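Local coordinates for protein short chain dehydrogenase (Leptospira borgpetersenii serovar Hardjo-bovis, PDB 6UH2) that binds NAD+ and probably catalyses the reversible oxidation of an alcohol to a carbonyl compound, at residues 24-29 with 126-131; 33-38 with 232-237; 83-88 with 136-141; 152-157 with 252-257. All blocks are in the same frame, centred on the assembly; numbering follows the deposited sequence. Where two conformers were deposited one is given.

Contact 1 (24-29 with 126-131); sequences LITGGS and FLLSQY. With NAD (nicotinamide-adenine-dinucleotide), chain D.
Apolar contact between strand 22-26 and helix 111-139 centres on Leu128, whose side chain points out of the helix and meets Thr26 tip to tip. The methyl CG2 of Thr26 lies 3.7 Å from CG of Leu128 and 4.0 Å from its CD1. A second, looser touch comes from two residues back on the same side of the strand, where Leu24 CD2 stands 4.4 Å from Leu128 CD1. One leucine thus meets both strand side chains; the two segments bury 99 Å² against each other, and all three residues are buried in the fold.

Polar interactions take the other branch of the threonine. A chi1 of 70° tucks OG1 back over the main chain, where it is hydrogen-bonded to the amide N of Ala98, itself part of the NAD site, and turns CG2 to the helix. This is the first strand of the Rossmann sheet running into its glycine-rich loop, which opens with a type II turn from Ile25 to Gly28; Gly27 takes the positive phi (63°) expected at its third position.

Ligand contacts follow along that loop. Gly27 CA approaches O4B of the NAD adenosine ribose at 3.5 Å, and Ser29 C comes within 3.6 Å of O3B. The amide of Ser29 is hydrogen-bonded to OD2 of Asp51, the carboxylate oxygen that also binds the dinucleotide.

Contact 2 (33-38 with 232-237); sequences GSELVE and DLVGGV
Leu36 of helix 31-42 packs on Val237 and Val234 of helix 231-240, joining the helix that follows the glycine-rich loop of the Rossmann fold to the last helix before strand 252-255, outermost in this chain's sheet. The two short segments cross at -58° with their axes 9.9 Å apart, and the interface is held by side chains alone, without a hydrogen bond between them.

Leu36 has the most surface buried. Its CB does not aim straight at the partner helix, but chi1 of -62° and an extended chi2 carry the isobutyl end across, where it crosses Val237 obliquely. CD2 does most of the work, at 3.8 Å from Val237 CG2, with CD1 at 4.1 Å from the same methyl. Beneath the pair lies the sheet: Leu36 also touches Phe148 and Val237 touches Leu146, both on strand 144-148.

Val234, next in buried area, touches two residues of the facing helix through one methyl, CG2. This is 4.3 Å from Leu36 CD2 and also meets Glu35, whose side chain crosses it at about a right angle. The bend at chi2 (74°) in Glu35 brings both its methylene and its carboxylate to that methyl: CG lies 3.8 Å and OE2 3.9 Å from Val234 CG2.

Contact 3 (83-88 with 136-141); sequences SLENQN and WKEKGK
Glu85 and Lys139 bring together the C-terminal ends of helices 74-86 and 111-139 at the protein surface, their backbones still 10.0 Å apart at the closest CA pair. Long side chains of different conformation bridge that gap. Glu85 is fully extended: CG is anti to the backbone N and chi2 is 179°, which carries the carboxylate straight out from its helix. Lys139 folds at its base, with chi2 of -75°, and only then runs straight to its ammonium group.

The two side chains cross so that Glu85 OE2 is equidistant from the last two lysine atoms, 3.6 Å from NZ and 3.6 Å from CE. The salt bridge is therefore long, made as much alongside the end of the lysine as at its charge. Glu138 stretches outward as well, and its OE2 comes within 3.7 Å of Glu85 OE2. A water lies 2.6 Å from Glu85 OE1 and 2.9 Å from Glu138 OE2, the second bond weak; with more acceptors than protons in reach, the bridge is not certain.

Both helices end here. Asn88, with positive phi, is the C' residue of a Schellman motif, its N bonded to Glu85 O and the next amide, Lys89 N, to Leu84 O; Gly140 leaves its helix with positive phi too.

Two carboxylates so close would probably repel, and Lys139 and the nearby water may offset part of that cost.

Contact 4 (152-157 with 252-257); sequences YGVSIA and NLLIDG
Val154 reaches toward strand 252-255 from the loop that follows strand 144-148, and its two methyls meet Asn252 and Leu254, alternate residues whose side chains share one side of that strand. The bond from CA to CB points toward the strand, and CB itself makes no close contact there; the methyls do. A chi1 of 174° sets CG1 opposite the backbone N and CG2 opposite the carbonyl carbon. CG2 comes to 3.6 Å from Asn252 ND2, the nearest approach of the two segments. The two side chains run alongside in opposite senses, and the methyl rests against the amide nitrogen in van der Waals contact. The amide is held from elsewhere: Asn252 OD1 is hydrogen-bonded to OG of Ser202 on the adjoining strand.

Strand 252-255 is the last strand of the seven-stranded parallel Rossmann sheet, and the loop leads on to helix 171-191, which carries the NAD-binding Tyr173 and Lys177, the YxxxK pair of the SDR family. Ile181 of that helix touches both Val154 and Asn252.

The other methyl, CG1, lies 4.3 Å from Leu254 CD1. That touch is doubtful, because Leu254 was modelled in two conformers. Leu254 also packs on Gln251 of the second subunit.

How the contacts relate
All four contacts belong to one Rossmann domain. Contacts 1 and 2, about 16 Å apart between centres, touch where Gly28 O lies 3.8 Å from Val37 CG2. Contact 3 shares helix 111-139 with contact 1, about 15 Å away between centres, but sits at the surface, away from the NAD site; contact 4 lies about 34 Å from it, centre to centre. Along the chain, the segments of contact 1 alternate with those of contacts 2 and 3, those of contact 2 with contact 4, and contact 3 falls wholly between the segments of contact 2. Contacts 1 and 2 thus lie on the strand-loop-helix that holds NAD, while contacts 2 and 4 carry the sheet's other end to the second subunit.

Contact 1 (24-29 with 126-131)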
loop_
_atom_site.group_PDB
_atom_site.type_symbol
_atom_site.label_atom_id
_atom_site.label_comp_id
_atom_site.label_asym_id
_atom_site.label_seq_id
_atom_site.Cartn_x
_atom_site.Cartn_y
_atom_site.Cartn_z
ATOM N N LEU B 24 8.838 14.578 -10.543
ATOM C CA LEU B 24 9.975 14.205 -11.375
ATOM C C LEU B 24 10.002 12.684 -11.492
ATOM O O LEU B 24 10.178 11.990 -10.487
ATOM C CB LEU B 24 11.272 14.724 -10.748
ATOM C CG LEU B 24 12.587 14.473 -11.470
ATOM C CD1 LEU B 24 12.515 15.141 -12.819
ATOM C CD2 LEU B 24 13.789 15.016 -10.652
ATOM N N ILE B 25 9.845 12.162 -12.708
ATOM C CA ILE B 25 9.747 10.720 -12.945
ATOM C C ILE B 25 10.851 10.306 -13.908
ATOM O O ILE B 25 10.849 10.723 -15.071
ATOM C CB ILE B 25 8.379 10.318 -13.521
ATOM C CG1 ILE B 25 7.240 11.046 -12.802
ATOM C CG2 ILE B 25 8.204 8.801 -13.442
ATOM C CD1 ILE B 25 5.850 10.753 -13.367
ATOM N N THR B 26 11.783 9.481 -13.436
ATOM C CA THR B 26 12.770 8.901 -14.331
ATOM C C THR B 26 12.126 7.734 -15.067
ATOM O O THR B 26 11.215 7.079 -14.551
ATOM C CB THR B 26 14.012 8.415 -13.572
ATOM O OG1 THR B 26 13.672 7.255 -12.798
ATOM C CG2 THR B 26 14.543 9.502 -12.652
ATOM N N GLY B 27 12.590 7.489 -16.290
ATOM C CA GLY B 27 12.000 6.424 -17.078
ATOM C C GLY B 27 10.543 6.643 -17.415
ATOM O O GLY B 27 9.822 5.675 -17.659
ATOM N N GLY B 28 10.092 7.900 -17.443
ATOM C CA GLY B 28 8.694 8.234 -17.656
ATOM C C GLY B 28 8.184 7.963 -19.053
ATOM O O GLY B 28 6.970 8.067 -19.278
ATOM N N SER B 29 9.064 7.616 -19.993
ATOM C CA SER B 29 8.617 7.290 -21.340
ATOM C C SER B 29 8.234 5.820 -21.507
ATOM O O SER B 29 7.676 5.461 -22.552
ATOM C CB SER B 29 9.702 7.658 -22.359
ATOM O OG SER B 29 9.972 9.051 -22.306
ATOM N N PHE B 126 20.192 5.737 -6.795
ATOM C CA PHE B 126 21.066 6.396 -5.827
ATOM C C PHE B 126 21.317 7.850 -6.207
ATOM O O PHE B 126 21.222 8.756 -5.368
ATOM C CB PHE B 126 22.398 5.653 -5.730
ATOM C CG PHE B 126 23.546 6.539 -5.329
ATOM C CD1 PHE B 126 23.654 7.006 -4.028
ATOM C CD2 PHE B 126 24.516 6.900 -6.253
ATOM C CE1 PHE B 126 24.717 7.830 -3.660
ATOM C CE2 PHE B 126 25.579 7.714 -5.899
ATOM C CZ PHE B 126 25.681 8.184 -4.606
ATOM N N LEU B 127 21.669 8.085 -7.468
ATOM C CA LEU B 127 22.081 9.415 -7.907
ATOM C C LEU B 127 20.916 10.399 -7.855
ATOM O O LEU B 127 21.054 11.518 -7.337
ATOM C CB LEU B 127 22.659 9.319 -9.319
ATOM C CG LEU B 127 23.468 10.478 -9.878
ATOM C CD1 LEU B 127 24.755 10.628 -9.099
ATOM C CD2 LEU B 127 23.759 10.222 -11.351
ATOM N N LEU B 128 19.760 10.003 -8.393
ATOM C CA LEU B 128 18.602 10.891 -8.361
ATOM C C LEU B 128 18.136 11.117 -6.930
ATOM O O LEU B 128 17.725 12.227 -6.577
ATOM C CB LEU B 128 17.461 10.329 -9.222
ATOM C CG LEU B 128 17.467 10.691 -10.717
ATOM C CD1 LEU B 128 17.067 12.149 -10.927
ATOM C CD2 LEU B 128 18.842 10.437 -11.339
ATOM N N SER B 129 18.193 10.077 -6.093
ATOM C CA SER B 129 17.830 10.258 -4.689
ATOM C C SER B 129 18.805 11.197 -3.997
ATOM O O SER B 129 18.403 12.013 -3.158
ATOM C CB SER B 129 17.780 8.909 -3.970
ATOM O OG SER B 129 16.746 8.091 -4.504
ATOM N N GLN B 130 20.082 11.135 -4.372
ATOM C CA GLN B 130 21.093 11.944 -3.694
ATOM C C GLN B 130 20.960 13.423 -4.056
ATOM O O GLN B 130 21.005 14.294 -3.175
ATOM C CB GLN B 130 22.497 11.432 -4.029
ATOM C CG GLN B 130 23.608 12.226 -3.319
ATOM C CD GLN B 130 25.001 11.864 -3.796
ATOM O OE1 GLN B 130 25.318 12.002 -4.976
ATOM N NE2 GLN B 130 25.836 11.378 -2.882
ATOM N N TYR B 131 20.807 13.734 -5.348
ATOM C CA TYR B 131 20.612 15.126 -5.736
ATOM C C TYR B 131 19.310 15.676 -5.178
ATOM O O TYR B 131 19.247 16.835 -4.757
ATOM C CB TYR B 131 20.652 15.273 -7.261
ATOM C CG TYR B 131 22.075 15.416 -7.720
ATOM C CD1 TYR B 131 22.692 16.662 -7.773
ATOM C CD2 TYR B 131 22.825 14.297 -8.029
ATOM C CE1 TYR B 131 24.023 16.783 -8.149
ATOM C CE2 TYR B 131 24.145 14.408 -8.402
ATOM C CZ TYR B 131 24.744 15.644 -8.463
ATOM O OH TYR B 131 26.075 15.713 -8.837
HETATM P PA NAD D . 10.131 -0.015 -19.829
HETATM O O1A NAD D . 11.312 -0.824 -20.423
HETATM O O2A NAD D . 8.817 0.097 -20.603
HETATM O O5B NAD D . 10.608 1.498 -19.418
HETATM C C5B NAD D . 11.836 1.787 -18.776
HETATM C C4B NAD D . 12.104 3.222 -19.142
HETATM O O4B NAD D . 13.370 3.540 -18.452
HETATM C C3B NAD D . 12.331 3.439 -20.647
HETATM O O3B NAD D . 11.581 4.586 -21.114
HETATM C C2B NAD D . 13.830 3.761 -20.723
HETATM O O2B NAD D . 14.141 4.649 -21.806
HETATM C C1B NAD D . 14.127 4.343 -19.321
HETATM N N9A NAD D . 15.571 4.275 -19.126
HETATM C C8A NAD D . 16.450 3.258 -19.497
HETATM N N7A NAD D . 17.687 3.575 -19.222
HETATM C C5A NAD D . 17.632 4.854 -18.670
HETATM C C6A NAD D . 18.606 5.733 -18.206
HETATM N N6A NAD D . 19.918 5.425 -18.214
HETATM N N1A NAD D . 18.207 6.917 -17.717
HETATM C C2A NAD D . 16.912 7.238 -17.701
HETATM N N3A NAD D . 15.911 6.469 -18.137
HETATM C C4A NAD D . 16.322 5.283 -18.612
HETATM O O3 NAD D . 9.806 -0.562 -18.340
HETATM P PN NAD D . 8.445 -0.697 -17.484
HETATM O O1N NAD D . 7.831 -2.110 -17.646
HETATM O O2N NAD D . 7.652 0.599 -17.679
HETATM O O5D NAD D . 9.208 -0.740 -15.989
HETATM C C5D NAD D . 9.238 0.436 -15.208
HETATM C C4D NAD D . 9.790 0.035 -13.842
HETATM O O4D NAD D . 9.021 -1.090 -13.256
HETATM C C3D NAD D . 11.205 -0.523 -13.988
HETATM O O3D NAD D . 11.995 -0.198 -12.837
HETATM C C2D NAD D . 11.044 -2.074 -13.992
HETATM O O2D NAD D . 12.179 -2.767 -13.499
HETATM C C1D NAD D . 9.847 -2.196 -13.006
HETATM N N1N NAD D . 9.008 -3.430 -13.210
HETATM C C2N NAD D . 8.440 -3.707 -14.415
HETATM C C3N NAD D . 7.685 -4.845 -14.549
HETATM C C7N NAD D . 7.072 -5.143 -15.875
HETATM O O7N NAD D . 6.563 -6.241 -16.040
HETATM N N7N NAD D . 7.098 -4.186 -16.829
HETATM C C4N NAD D . 7.517 -5.685 -13.434
HETATM C C5N NAD D . 8.104 -5.383 -12.241
HETATM C C6N NAD D . 8.862 -4.219 -12.138
#

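Contact 2 (33-38 with 232-237)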
loop_
_atom_site.group_PDB
_atom_site.type_symbol
_atom_site.label_atom_id
_atom_site.label_comp_id
_atom_site.label_asym_id
_atom_site.label_seq_id
_atom_site.Cartn_x
_atom_site.Cartn_y
_atom_site.Cartn_z
ATOM N N GLY B 33 5.949 4.061 -16.705
ATOM C CA GLY B 33 6.183 5.489 -16.556
ATOM C C GLY B 33 5.182 6.347 -17.305
ATOM O O GLY B 33 4.685 7.343 -16.769
ATOM N N SER B 34 4.847 5.964 -18.544
ATOM C CA SER B 34 3.915 6.785 -19.312
ATOM C C SER B 34 2.528 6.784 -18.678
ATOM O O SER B 34 1.850 7.818 -18.669
ATOM C CB SER B 34 3.853 6.314 -20.765
ATOM O OG SER B 34 3.482 4.956 -20.844
ATOM N N GLU B 35 2.094 5.648 -18.132
ATOM C CA GLU B 35 0.821 5.626 -17.421
ATOM C C GLU B 35 0.868 6.548 -16.208
ATOM O O GLU B 35 -0.093 7.277 -15.929
ATOM C CB GLU B 35 0.473 4.192 -17.007
ATOM C CG GLU B 35 -0.785 4.074 -16.160
ATOM C CD GLU B 35 -2.070 4.263 -16.966
ATOM O OE1 GLU B 35 -2.021 4.235 -18.211
ATOM O OE2 GLU B 35 -3.128 4.450 -16.343
ATOM N N LEU B 36 1.990 6.550 -15.489
ATOM C CA LEU B 36 2.102 7.427 -14.329
ATOM C C LEU B 36 2.104 8.891 -14.750
ATOM O O LEU B 36 1.488 9.724 -14.082
ATOM C CB LEU B 36 3.362 7.101 -13.520
ATOM C CG LEU B 36 3.458 5.694 -12.901
ATOM C CD1 LEU B 36 4.644 5.596 -11.932
ATOM C CD2 LEU B 36 2.155 5.323 -12.193
ATOM N N VAL B 37 2.803 9.225 -15.838
ATOM C CA VAL B 37 2.789 10.607 -16.328
ATOM C C VAL B 37 1.366 11.036 -16.656
ATOM O O VAL B 37 0.893 12.082 -16.196
ATOM C CB VAL B 37 3.710 10.762 -17.551
ATOM C CG1 VAL B 37 3.453 12.116 -18.234
ATOM C CG2 VAL B 37 5.188 10.629 -17.145
ATOM N N GLU B 38 0.666 10.232 -17.462
ATOM C CA GLU B 38 -0.702 10.555 -17.835
ATOM C C GLU B 38 -1.590 10.733 -16.607
ATOM O O GLU B 38 -2.399 11.665 -16.552
ATOM C CB GLU B 38 -1.251 9.451 -18.739
ATOM C CG GLU B 38 -2.415 9.860 -19.615
ATOM C CD GLU B 38 -2.856 8.732 -20.527
ATOM O OE1 GLU B 38 -3.796 7.998 -20.156
ATOM O OE2 GLU B 38 -2.241 8.567 -21.604
ATOM N N ASP B 232 -3.160 -0.689 -12.910
ATOM C CA ASP B 232 -3.224 -1.352 -11.604
ATOM C C ASP B 232 -2.284 -0.730 -10.585
ATOM O O ASP B 232 -2.447 -0.971 -9.383
ATOM C CB ASP B 232 -2.863 -2.847 -11.699
ATOM C CG ASP B 232 -3.881 -3.651 -12.490
ATOM O OD1 ASP B 232 -5.090 -3.375 -12.351
ATOM O OD2 ASP B 232 -3.465 -4.556 -13.250
ATOM N N LEU B 233 -1.293 0.038 -11.035
ATOM C CA LEU B 233 -0.295 0.592 -10.133
ATOM C C LEU B 233 -0.621 2.001 -9.676
ATOM O O LEU B 233 -0.053 2.452 -8.677
ATOM C CB LEU B 233 1.086 0.597 -10.805
ATOM C CG LEU B 233 1.548 -0.769 -11.308
ATOM C CD1 LEU B 233 2.834 -0.633 -12.093
ATOM C CD2 LEU B 233 1.734 -1.734 -10.142
ATOM N N VAL B 234 -1.535 2.689 -10.362
ATOM C CA VAL B 234 -1.714 4.123 -10.129
ATOM C C VAL B 234 -2.226 4.377 -8.716
ATOM O O VAL B 234 -1.803 5.330 -8.048
ATOM C CB VAL B 234 -2.656 4.721 -11.192
ATOM C CG1 VAL B 234 -2.988 6.187 -10.876
ATOM C CG2 VAL B 234 -2.048 4.600 -12.596
ATOM N N GLY B 235 -3.149 3.535 -8.242
ATOM C CA GLY B 235 -3.709 3.746 -6.914
ATOM C C GLY B 235 -2.648 3.745 -5.830
ATOM O O GLY B 235 -2.585 4.663 -5.009
ATOM N N GLY B 236 -1.782 2.728 -5.836
ATOM C CA GLY B 236 -0.714 2.666 -4.847
ATOM C C GLY B 236 0.322 3.768 -5.016
ATOM O O GLY B 236 0.851 4.292 -4.027
ATOM N N VAL B 237 0.639 4.126 -6.265
ATOM C CA VAL B 237 1.513 5.279 -6.509
ATOM C C VAL B 237 0.914 6.536 -5.885
ATOM O O VAL B 237 1.593 7.273 -5.160
ATOM C CB VAL B 237 1.764 5.460 -8.018
ATOM C CG1 VAL B 237 2.458 6.808 -8.300
ATOM C CG2 VAL B 237 2.610 4.292 -8.575
#

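Contact 3 (83-88 with 136-141)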
loop_
_atom_site.group_PDB
_atom_site.type_symbol
_atom_site.label_atom_id
_atom_site.label_comp_id
_atom_site.label_asym_id
_atom_site.label_seq_id
_atom_site.Cartn_x
_atom_site.Cartn_y
_atom_site.Cartn_z
ATOM N N SER B 83 19.594 23.527 -13.275
ATOM C CA SER B 83 18.575 24.202 -14.068
ATOM C C SER B 83 17.207 24.155 -13.388
ATOM O O SER B 83 16.455 25.137 -13.432
ATOM C CB SER B 83 18.518 23.575 -15.458
ATOM O OG SER B 83 17.446 24.105 -16.207
ATOM N N LEU B 84 16.861 23.025 -12.762
ATOM C CA LEU B 84 15.584 22.928 -12.060
ATOM C C LEU B 84 15.509 23.935 -10.925
ATOM O O LEU B 84 14.478 24.593 -10.734
ATOM C CB LEU B 84 15.374 21.514 -11.521
ATOM C CG LEU B 84 15.185 20.403 -12.559
ATOM C CD1 LEU B 84 15.072 19.055 -11.889
ATOM C CD2 LEU B 84 13.956 20.681 -13.406
ATOM N N GLU B 85 16.592 24.071 -10.156
ATOM C CA GLU B 85 16.604 25.054 -9.078
ATOM C C GLU B 85 16.532 26.472 -9.636
ATOM O O GLU B 85 15.777 27.316 -9.129
ATOM C CB GLU B 85 17.858 24.864 -8.217
ATOM C CG GLU B 85 17.890 25.748 -6.984
ATOM C CD GLU B 85 19.131 25.530 -6.131
ATOM O OE1 GLU B 85 19.835 24.521 -6.336
ATOM O OE2 GLU B 85 19.403 26.383 -5.260
ATOM N N ASN B 86 17.304 26.745 -10.694
ATOM C CA ASN B 86 17.308 28.068 -11.303
ATOM C C ASN B 86 15.921 28.462 -11.781
ATOM O O ASN B 86 15.536 29.634 -11.692
ATOM C CB ASN B 86 18.286 28.108 -12.479
ATOM C CG ASN B 86 19.737 28.118 -12.041
ATOM O OD1 ASN B 86 20.045 28.079 -10.849
ATOM N ND2 ASN B 86 20.639 28.155 -13.014
ATOM N N GLN B 87 15.157 27.498 -12.295
ATOM C CA GLN B 87 13.846 27.751 -12.873
ATOM C C GLN B 87 12.714 27.601 -11.869
ATOM O O GLN B 87 11.547 27.602 -12.277
ATOM C CB GLN B 87 13.597 26.810 -14.053
ATOM C CG GLN B 87 14.545 26.972 -15.223
ATOM C CD GLN B 87 14.294 25.922 -16.284
ATOM O OE1 GLN B 87 13.225 25.883 -16.886
ATOM N NE2 GLN B 87 15.266 25.043 -16.496
ATOM N N ASN B 88 13.024 27.453 -10.582
ATOM C CA ASN B 88 12.008 27.194 -9.561
ATOM C C ASN B 88 11.162 25.990 -9.946
ATOM O O ASN B 88 9.929 26.020 -9.902
ATOM C CB ASN B 88 11.122 28.419 -9.322
ATOM C CG ASN B 88 11.913 29.630 -8.900
ATOM O OD1 ASN B 88 12.546 29.635 -7.840
ATOM N ND2 ASN B 88 11.883 30.671 -9.724
ATOM N N TRP B 136 16.304 19.143 -1.337
ATOM C CA TRP B 136 15.200 19.283 -0.388
ATOM C C TRP B 136 15.697 19.688 0.992
ATOM O O TRP B 136 15.128 20.578 1.640
ATOM C CB TRP B 136 14.427 17.974 -0.290
ATOM C CG TRP B 136 13.583 17.689 -1.469
ATOM C CD1 TRP B 136 13.235 18.553 -2.465
ATOM C CD2 TRP B 136 12.974 16.439 -1.785
ATOM N NE1 TRP B 136 12.439 17.910 -3.391
ATOM C CE2 TRP B 136 12.256 16.614 -2.989
ATOM C CE3 TRP B 136 12.959 15.188 -1.160
ATOM C CZ2 TRP B 136 11.522 15.577 -3.581
ATOM C CZ3 TRP B 136 12.239 14.153 -1.756
ATOM C CH2 TRP B 136 11.538 14.356 -2.955
ATOM N N LYS B 137 16.754 19.026 1.464
ATOM C CA LYS B 137 17.337 19.362 2.762
ATOM C C LYS B 137 17.751 20.826 2.811
ATOM O O LYS B 137 17.581 21.499 3.836
ATOM C CB LYS B 137 18.527 18.437 3.035
ATOM C CG LYS B 137 19.292 18.697 4.328
ATOM C CD LYS B 137 20.490 17.761 4.407
ATOM C CE LYS B 137 21.420 18.122 5.551
ATOM N NZ LYS B 137 22.674 17.325 5.484
ATOM N N GLU B 138 18.267 21.343 1.700
ATOM C CA GLU B 138 18.732 22.722 1.671
ATOM C C GLU B 138 17.567 23.703 1.645
ATOM O O GLU B 138 17.631 24.768 2.268
ATOM C CB GLU B 138 19.638 22.922 0.461
ATOM C CG GLU B 138 20.174 24.316 0.304
ATOM C CD GLU B 138 20.802 24.521 -1.047
ATOM O OE1 GLU B 138 21.817 23.852 -1.338
ATOM O OE2 GLU B 138 20.268 25.331 -1.830
ATOM N N LYS B 139 16.496 23.362 0.928
ATOM C CA LYS B 139 15.323 24.221 0.819
ATOM C C LYS B 139 14.307 23.994 1.931
ATOM O O LYS B 139 13.322 24.739 2.006
ATOM C CB LYS B 139 14.636 24.011 -0.537
ATOM C CG LYS B 139 15.504 24.329 -1.750
ATOM C CD LYS B 139 15.659 25.837 -1.942
ATOM C CE LYS B 139 16.549 26.154 -3.133
ATOM N NZ LYS B 139 16.538 27.609 -3.467
ATOM N N GLY B 140 14.513 22.992 2.783
ATOM C CA GLY B 140 13.519 22.633 3.778
ATOM C C GLY B 140 12.235 22.070 3.205
ATOM O O GLY B 140 11.163 22.267 3.790
ATOM N N LYS B 141 12.306 21.372 2.073
ATOM C CA LYS B 141 11.114 20.828 1.433
ATOM C C LYS B 141 10.844 19.412 1.928
ATOM O O LYS B 141 11.746 18.562 1.941
ATOM C CB LYS B 141 11.258 20.835 -0.092
ATOM C CG LYS B 141 10.023 20.278 -0.808
ATOM C CD LYS B 141 9.973 20.649 -2.288
ATOM C CE LYS B 141 9.569 22.084 -2.490
ATOM N NZ LYS B 141 8.220 22.229 -3.118
HETATM O O HOH W 1 20.976 23.691 -4.120
#

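Contact 4 (152-157 with 252-257)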
loop_
_atom_site.group_PDB
_atom_site.type_symbol
_atom_site.label_atom_id
_atom_site.label_comp_id
_atom_site.label_asym_id
_atom_site.label_seq_id
_atom_site.Cartn_x
_atom_site.Cartn_y
_atom_site.Cartn_z
ATOM N N TYR B 152 10.517 -9.730 -8.368
ATOM C CA TYR B 152 11.745 -10.513 -8.435
ATOM C C TYR B 152 12.858 -9.943 -7.564
ATOM O O TYR B 152 13.961 -10.495 -7.560
ATOM C CB TYR B 152 12.218 -10.644 -9.889
ATOM C CG TYR B 152 11.261 -11.472 -10.727
ATOM C CD1 TYR B 152 10.586 -12.557 -10.175
ATOM C CD2 TYR B 152 11.016 -11.159 -12.054
ATOM C CE1 TYR B 152 9.700 -13.305 -10.929
ATOM C CE2 TYR B 152 10.130 -11.904 -12.814
ATOM C CZ TYR B 152 9.476 -12.973 -12.245
ATOM O OH TYR B 152 8.592 -13.723 -12.992
ATOM N N GLY B 153 12.603 -8.854 -6.848
ATOM C CA GLY B 153 13.476 -8.454 -5.766
ATOM C C GLY B 153 13.043 -8.983 -4.425
ATOM O O GLY B 153 13.688 -8.695 -3.410
ATOM N N VAL B 154 11.960 -9.769 -4.410
ATOM C CA VAL B 154 11.342 -10.338 -3.215
ATOM C C VAL B 154 11.253 -11.847 -3.406
ATOM O O VAL B 154 11.738 -12.630 -2.584
ATOM C CB VAL B 154 9.943 -9.730 -2.975
ATOM C CG1 VAL B 154 9.244 -10.413 -1.820
ATOM C CG2 VAL B 154 10.040 -8.244 -2.744
ATOM N N SER B 155 10.603 -12.269 -4.479
ATOM C CA SER B 155 10.608 -13.669 -4.854
ATOM C C SER B 155 11.735 -13.913 -5.859
ATOM O O SER B 155 12.454 -12.995 -6.257
ATOM C CB SER B 155 9.249 -14.081 -5.421
ATOM O OG SER B 155 9.163 -15.490 -5.563
ATOM N N ILE B 156 11.894 -15.171 -6.274
ATOM C CA ILE B 156 12.898 -15.542 -7.262
ATOM C C ILE B 156 12.170 -16.078 -8.487
ATOM O O ILE B 156 11.218 -16.856 -8.364
ATOM C CB ILE B 156 13.898 -16.581 -6.704
ATOM C CG1 ILE B 156 14.753 -15.949 -5.593
ATOM C CG2 ILE B 156 14.761 -17.175 -7.840
ATOM C CD1 ILE B 156 15.549 -14.741 -6.030
ATOM N N ALA B 157 12.612 -15.654 -9.664
ATOM C CA ALA B 157 11.959 -16.072 -10.894
ATOM C C ALA B 157 12.071 -17.580 -11.097
ATOM O O ALA B 157 13.071 -18.208 -10.744
ATOM C CB ALA B 157 12.564 -15.332 -12.086
ATOM N N ASN B 252 7.769 -1.363 1.264
ATOM C CA ASN B 252 7.690 -1.918 -0.088
ATOM C C ASN B 252 6.278 -2.464 -0.283
ATOM O O ASN B 252 5.856 -3.355 0.461
ATOM C CB ASN B 252 8.727 -3.039 -0.271
ATOM C CG ASN B 252 8.751 -3.593 -1.688
ATOM O OD1 ASN B 252 8.456 -2.880 -2.642
ATOM N ND2 ASN B 252 9.096 -4.877 -1.827
ATOM N N LEU B 253 5.544 -1.932 -1.261
ATOM C CA LEU B 253 4.166 -2.338 -1.520
ATOM C C LEU B 253 4.128 -3.217 -2.774
ATOM O O LEU B 253 4.399 -2.742 -3.881
ATOM C CB LEU B 253 3.262 -1.116 -1.664
ATOM C CG LEU B 253 1.825 -1.395 -2.139
ATOM C CD1 LEU B 253 1.111 -2.338 -1.160
ATOM C CD2 LEU B 253 1.047 -0.075 -2.287
ATOM N N LEU B 254 3.804 -4.497 -2.592
ATOM C CA LEU B 254 3.695 -5.422 -3.717
ATOM C C LEU B 254 2.310 -5.318 -4.332
ATOM O O LEU B 254 1.297 -5.447 -3.632
ATOM C CB LEU B 254 3.962 -6.857 -3.269
ATOM C CG LEU B 254 5.438 -7.196 -3.059
ATOM C CD1 LEU B 254 5.605 -8.211 -1.936
ATOM C CD2 LEU B 254 6.032 -7.715 -4.358
ATOM N N ILE B 255 2.272 -5.067 -5.638
ATOM C CA ILE B 255 1.032 -4.933 -6.392
ATOM C C ILE B 255 1.138 -5.980 -7.489
ATOM O O ILE B 255 1.656 -5.720 -8.573
ATOM C CB ILE B 255 0.834 -3.526 -6.958
ATOM C CG1 ILE B 255 0.901 -2.500 -5.810
ATOM C CG2 ILE B 255 -0.521 -3.423 -7.694
ATOM C CD1 ILE B 255 0.844 -1.045 -6.252
ATOM N N ASP B 256 0.704 -7.194 -7.175
ATOM C CA ASP B 256 1.085 -8.350 -7.977
ATOM C C ASP B 256 0.001 -9.415 -8.023
ATOM O O ASP B 256 0.301 -10.554 -8.417
ATOM C CB ASP B 256 2.381 -8.992 -7.438
ATOM C CG ASP B 256 2.190 -9.708 -6.099
ATOM O OD1 ASP B 256 1.143 -9.524 -5.429
ATOM O OD2 ASP B 256 3.112 -10.459 -5.705
ATOM N N GLY B 257 -1.227 -9.098 -7.615
ATOM C CA GLY B 257 -2.299 -10.073 -7.674
ATOM C C GLY B 257 -2.103 -11.285 -6.795
ATOM O O GLY B 257 -2.747 -12.313 -7.022
#